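Local atomic coordinates of T cell receptor mu chain (Monodelphis domestica, PDB entry 7L15), a protein that pairs with a T cell receptor gamma chain to form the marsupial gamma mu T cell receptor, which probably takes part in antigen recognition. Residues A[163-177]-A[191-205]. Sequence-based numbering, arbitrary orientation.
Sequences VSLTSSGTLISAQSL and HIGRVGENDAITCSV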
loop_
_atom_site.group_PDB
_atom_site.type_symbol
_atom_site.label_atom_id
_atom_site.label_comp_id
_atom_site.label_asym_id
_atom_site.label_seq_id
_atom_site.Cartn_x
_atom_site.Cartn_y
_atom_site.Cartn_z
ATOM N N VAL A 163 0.213 26.315 3.483
ATOM C CA VAL A 163 -0.487 26.292 4.762
ATOM C C VAL A 163 0.468 26.738 5.852
ATOM O O VAL A 163 1.677 26.479 5.801
ATOM C CB VAL A 163 -1.047 24.903 5.122
ATOM C CG1 VAL A 163 -2.042 25.002 6.291
ATOM C CG2 VAL A 163 -1.694 24.269 3.920
ATOM N N SER A 164 -0.091 27.403 6.854
ATOM C CA SER A 164 0.683 27.902 7.982
ATOM C C SER A 164 -0.225 27.990 9.201
ATOM O O SER A 164 -1.329 28.535 9.117
ATOM C CB SER A 164 1.287 29.264 7.635
ATOM O OG SER A 164 2.008 29.779 8.719
ATOM N N LEU A 165 0.224 27.412 10.312
ATOM C CA LEU A 165 -0.400 27.575 11.619
ATOM C C LEU A 165 0.418 28.554 12.455
ATOM O O LEU A 165 1.640 28.415 12.556
ATOM C CB LEU A 165 -0.491 26.235 12.354
ATOM C CG LEU A 165 -1.597 25.253 11.998
ATOM C CD1 LEU A 165 -1.219 23.900 12.561
ATOM C CD2 LEU A 165 -2.963 25.726 12.540
ATOM N N THR A 166 -0.253 29.512 13.084
ATOM C CA THR A 166 0.435 30.545 13.843
ATOM C C THR A 166 -0.327 30.851 15.119
ATOM O O THR A 166 -1.558 30.798 15.153
ATOM C CB THR A 166 0.592 31.843 13.046
ATOM O OG1 THR A 166 -0.699 32.278 12.602
ATOM C CG2 THR A 166 1.515 31.625 11.841
ATOM N N SER A 167 0.426 31.177 16.164
ATOM C CA SER A 167 -0.120 31.591 17.451
ATOM C C SER A 167 0.298 33.038 17.678
ATOM O O SER A 167 1.486 33.324 17.868
ATOM C CB SER A 167 0.368 30.674 18.566
ATOM O OG SER A 167 -0.404 30.837 19.740
ATOM N N SER A 168 -0.679 33.948 17.609
ATOM C CA SER A 168 -0.452 35.393 17.733
ATOM C C SER A 168 0.714 35.858 16.862
ATOM O O SER A 168 1.545 36.668 17.274
ATOM C CB SER A 168 -0.246 35.805 19.195
ATOM O OG SER A 168 -1.471 36.220 19.785
ATOM N N GLY A 169 0.777 35.334 15.645
ATOM C CA GLY A 169 1.660 35.855 14.629
ATOM C C GLY A 169 2.903 35.035 14.360
ATOM O O GLY A 169 3.524 35.219 13.305
ATOM N N THR A 170 3.302 34.139 15.257
ATOM C CA THR A 170 4.524 33.380 15.025
ATOM C C THR A 170 4.230 31.894 14.794
ATOM O O THR A 170 3.317 31.318 15.404
ATOM C CB THR A 170 5.514 33.591 16.174
ATOM O OG1 THR A 170 4.905 33.218 17.416
ATOM C CG2 THR A 170 5.929 35.080 16.250
ATOM N N LEU A 171 5.002 31.296 13.873
ATOM C CA LEU A 171 4.826 29.903 13.476
ATOM C C LEU A 171 4.900 28.983 14.679
ATOM O O LEU A 171 5.803 29.103 15.506
ATOM C CB LEU A 171 5.903 29.505 12.475
ATOM C CG LEU A 171 5.757 29.819 10.993
ATOM C CD1 LEU A 171 7.046 29.443 10.327
ATOM C CD2 LEU A 171 4.607 29.035 10.381
ATOM N N ILE A 172 3.957 28.052 14.786
ATOM C CA ILE A 172 4.026 27.137 15.920
ATOM C C ILE A 172 5.001 26.024 15.563
ATOM O O ILE A 172 5.394 25.876 14.402
ATOM C CB ILE A 172 2.641 26.578 16.319
ATOM C CG1 ILE A 172 2.138 25.543 15.321
ATOM C CG2 ILE A 172 1.616 27.687 16.434
ATOM C CD1 ILE A 172 0.754 24.965 15.684
ATOM N N SER A 173 5.408 25.250 16.562
ATOM C CA SER A 173 6.348 24.160 16.378
ATOM C C SER A 173 5.661 22.914 15.814
ATOM O O SER A 173 4.443 22.728 15.920
ATOM C CB SER A 173 7.014 23.817 17.711
ATOM O OG SER A 173 6.032 23.471 18.674
ATOM N N ALA A 174 6.477 22.055 15.200
ATOM C CA ALA A 174 6.081 20.703 14.787
ATOM C C ALA A 174 4.912 20.694 13.794
ATOM O O ALA A 174 4.065 19.796 13.822
ATOM C CB ALA A 174 5.767 19.830 16.005
ATOM N N GLN A 175 4.885 21.675 12.889
ATOM C CA GLN A 175 3.915 21.691 11.796
ATOM C C GLN A 175 4.299 20.693 10.714
ATOM O O GLN A 175 5.486 20.501 10.434
ATOM C CB GLN A 175 3.826 23.085 11.176
ATOM C CG GLN A 175 3.154 24.116 12.043
ATOM C CD GLN A 175 3.150 25.491 11.401
ATOM O OE1 GLN A 175 2.637 25.679 10.288
ATOM N NE2 GLN A 175 3.723 26.461 12.098
ATOM N N SER A 176 3.286 20.072 10.092
ATOM C CA SER A 176 3.481 19.112 9.003
ATOM C C SER A 176 2.164 18.875 8.258
ATOM O O SER A 176 1.099 18.780 8.875
ATOM C CB SER A 176 4.031 17.781 9.519
ATOM O OG SER A 176 3.125 17.212 10.435
ATOM N N LEU A 177 2.261 18.719 6.937
ATOM C CA LEU A 177 1.119 18.756 6.033
ATOM C C LEU A 177 0.930 17.416 5.337
ATOM O O LEU A 177 1.877 16.875 4.759
ATOM C CB LEU A 177 1.322 19.841 4.974
ATOM C CG LEU A 177 0.263 19.898 3.876
ATOM C CD1 LEU A 177 -1.038 20.426 4.433
ATOM C CD2 LEU A 177 0.755 20.770 2.758
ATOM N N HIS A 191 -3.179 19.712 8.113
ATOM C CA HIS A 191 -1.941 20.294 8.606
ATOM C C HIS A 191 -1.953 20.187 10.130
ATOM O O HIS A 191 -2.849 20.734 10.781
ATOM C CB HIS A 191 -1.842 21.749 8.142
ATOM C CG HIS A 191 -0.489 22.371 8.311
ATOM N ND1 HIS A 191 0.640 21.876 7.699
ATOM C CD2 HIS A 191 -0.097 23.477 8.985
ATOM C CE1 HIS A 191 1.676 22.634 8.007
ATOM N NE2 HIS A 191 1.255 23.616 8.784
ATOM N N ILE A 192 -0.961 19.496 10.695
ATOM C CA ILE A 192 -0.911 19.191 12.121
ATOM C C ILE A 192 0.124 20.079 12.797
ATOM O O ILE A 192 1.186 20.350 12.227
ATOM C CB ILE A 192 -0.589 17.703 12.340
ATOM C CG1 ILE A 192 -1.739 16.838 11.820
ATOM C CG2 ILE A 192 -0.326 17.423 13.797
ATOM C CD1 ILE A 192 -2.963 16.898 12.662
ATOM N N GLY A 193 -0.181 20.532 14.015
ATOM C CA GLY A 193 0.799 21.260 14.795
ATOM C C GLY A 193 0.540 21.092 16.276
ATOM O O GLY A 193 -0.466 20.514 16.685
ATOM N N ARG A 194 1.478 21.598 17.086
ATOM C CA ARG A 194 1.412 21.501 18.542
ATOM C C ARG A 194 1.284 22.897 19.133
ATOM O O ARG A 194 2.094 23.776 18.832
ATOM C CB ARG A 194 2.648 20.798 19.111
ATOM C CG ARG A 194 3.130 19.592 18.306
ATOM C CD ARG A 194 2.026 18.644 17.937
ATOM N NE ARG A 194 1.550 17.896 19.082
ATOM C CZ ARG A 194 1.659 16.580 19.189
ATOM N NH1 ARG A 194 2.215 15.882 18.203
ATOM N NH2 ARG A 194 1.201 15.965 20.269
ATOM N N VAL A 195 0.276 23.099 19.980
ATOM C CA VAL A 195 0.074 24.388 20.632
ATOM C C VAL A 195 -0.817 24.167 21.841
ATOM O O VAL A 195 -1.699 23.306 21.829
ATOM C CB VAL A 195 -0.526 25.431 19.651
ATOM C CG1 VAL A 195 -2.006 25.161 19.397
ATOM C CG2 VAL A 195 -0.293 26.865 20.159
ATOM N N GLY A 196 -0.579 24.947 22.891
ATOM C CA GLY A 196 -1.377 24.809 24.095
ATOM C C GLY A 196 -2.853 25.017 23.801
ATOM O O GLY A 196 -3.232 25.832 22.955
ATOM N N GLU A 197 -3.697 24.259 24.511
ATOM C CA GLU A 197 -5.131 24.256 24.233
ATOM C C GLU A 197 -5.766 25.618 24.462
ATOM O O GLU A 197 -6.880 25.859 23.982
ATOM C CB GLU A 197 -5.840 23.203 25.092
ATOM N N ASN A 198 -5.083 26.517 25.168
ATOM C CA ASN A 198 -5.603 27.846 25.422
ATOM C C ASN A 198 -4.934 28.932 24.585
ATOM O O ASN A 198 -5.288 30.109 24.727
ATOM C CB ASN A 198 -5.475 28.175 26.913
ATOM C CG ASN A 198 -6.290 27.236 27.790
ATOM O OD1 ASN A 198 -7.524 27.272 27.778
ATOM N ND2 ASN A 198 -5.605 26.393 28.556
ATOM N N ASP A 199 -3.990 28.586 23.718
ATOM C CA ASP A 199 -3.344 29.611 22.908
ATOM C C ASP A 199 -4.226 29.992 21.724
ATOM O O ASP A 199 -5.006 29.184 21.209
ATOM C CB ASP A 199 -1.975 29.143 22.412
ATOM C CG ASP A 199 -0.939 29.073 23.518
ATOM O OD1 ASP A 199 -1.239 29.534 24.642
ATOM O OD2 ASP A 199 0.174 28.556 23.261
ATOM N N ALA A 200 -4.119 31.251 21.310
ATOM C CA ALA A 200 -4.765 31.685 20.083
ATOM C C ALA A 200 -4.078 31.019 18.899
ATOM O O ALA A 200 -2.847 30.969 18.827
ATOM C CB ALA A 200 -4.709 33.209 19.955
ATOM N N ILE A 201 -4.867 30.476 17.984
ATOM C CA ILE A 201 -4.321 29.743 16.853
ATOM C C ILE A 201 -5.010 30.216 15.581
ATOM O O ILE A 201 -6.214 30.499 15.576
ATOM C CB ILE A 201 -4.461 28.212 17.051
ATOM C CG1 ILE A 201 -3.882 27.458 15.857
ATOM C CG2 ILE A 201 -5.904 27.808 17.341
ATOM C CD1 ILE A 201 -2.419 27.764 15.644
ATOM N N THR A 202 -4.232 30.346 14.515
ATOM C CA THR A 202 -4.764 30.709 13.214
ATOM C C THR A 202 -4.218 29.744 12.181
ATOM O O THR A 202 -3.008 29.507 12.126
ATOM C CB THR A 202 -4.394 32.152 12.828
ATOM O OG1 THR A 202 -5.081 33.069 13.688
ATOM C CG2 THR A 202 -4.779 32.432 11.377
ATOM N N CYS A 203 -5.099 29.185 11.369
ATOM C CA CYS A 203 -4.673 28.412 10.222
ATOM C C CYS A 203 -4.913 29.239 8.975
ATOM O O CYS A 203 -6.027 29.720 8.751
ATOM C CB CYS A 203 -5.418 27.086 10.121
ATOM S SG CYS A 203 -4.724 26.141 8.788
ATOM N N SER A 204 -3.886 29.393 8.162
ATOM C CA SER A 204 -3.950 30.291 7.026
ATOM C C SER A 204 -3.523 29.545 5.772
ATOM O O SER A 204 -2.434 28.960 5.737
ATOM C CB SER A 204 -3.068 31.514 7.263
ATOM O OG SER A 204 -2.842 32.177 6.034
ATOM N N VAL A 205 -4.379 29.569 4.750
ATOM C CA VAL A 205 -4.196 28.792 3.529
ATOM C C VAL A 205 -4.150 29.735 2.338
ATOM O O VAL A 205 -4.979 30.644 2.223
ATOM C CB VAL A 205 -5.326 27.756 3.357
ATOM C CG1 VAL A 205 -5.191 27.024 2.025
ATOM C CG2 VAL A 205 -5.310 26.772 4.522
HETATM O O HOH W 1 -1.431 31.507 10.272
#
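This contact joins both sheets of the immunoglobulin C1-set sandwich. Strand 163-167 runs antiparallel to strand 201-205 in one sheet, and strand 175-177 runs antiparallel to strand 191-194 in the other. After the type I' turn from S167 to T170, the chain crosses from one sheet to the other, turning a corner at A174. S164 pairs with S204 and T166 with T202, each through two backbone hydrogen bonds. S176 and I192 do the same in the second sheet.

Between the sheets, the H191 ring meets the Q175 amide. NE2 of H191 donates to OE1 of Q175 at 2.9 Å, with an N-H...O angle of 165°. The bond lies in the ring plane and uses a lone pair of OE1. Ring and amide planes stand 85° apart. L165 N also donates to Q175 OE1, at 3.0 Å, but from above the carbonyl plane. Q175 NE2 gives a hydrogen to I172 O at 2.9 Å.

V163 CB lies over one ring face of H191, 4.2 Å from the centroid, a CH-pi contact. V163 CG1 also reaches C203 SG, the sulfur that is bonded to C151, at 3.8 Å. L165 splits its branches: CD1 touches H191 CD2, while CD2 packs on C203 CB at 3.7 Å. At the far end, S167 OG, anti to N (chi1 -165°), donates to A200 O at 2.6 Å.

Three hydrogen bonds thus hold the Q175 amide, and the one from L165 N ties the two sheets together through polar groups beside the apolar disulfide core.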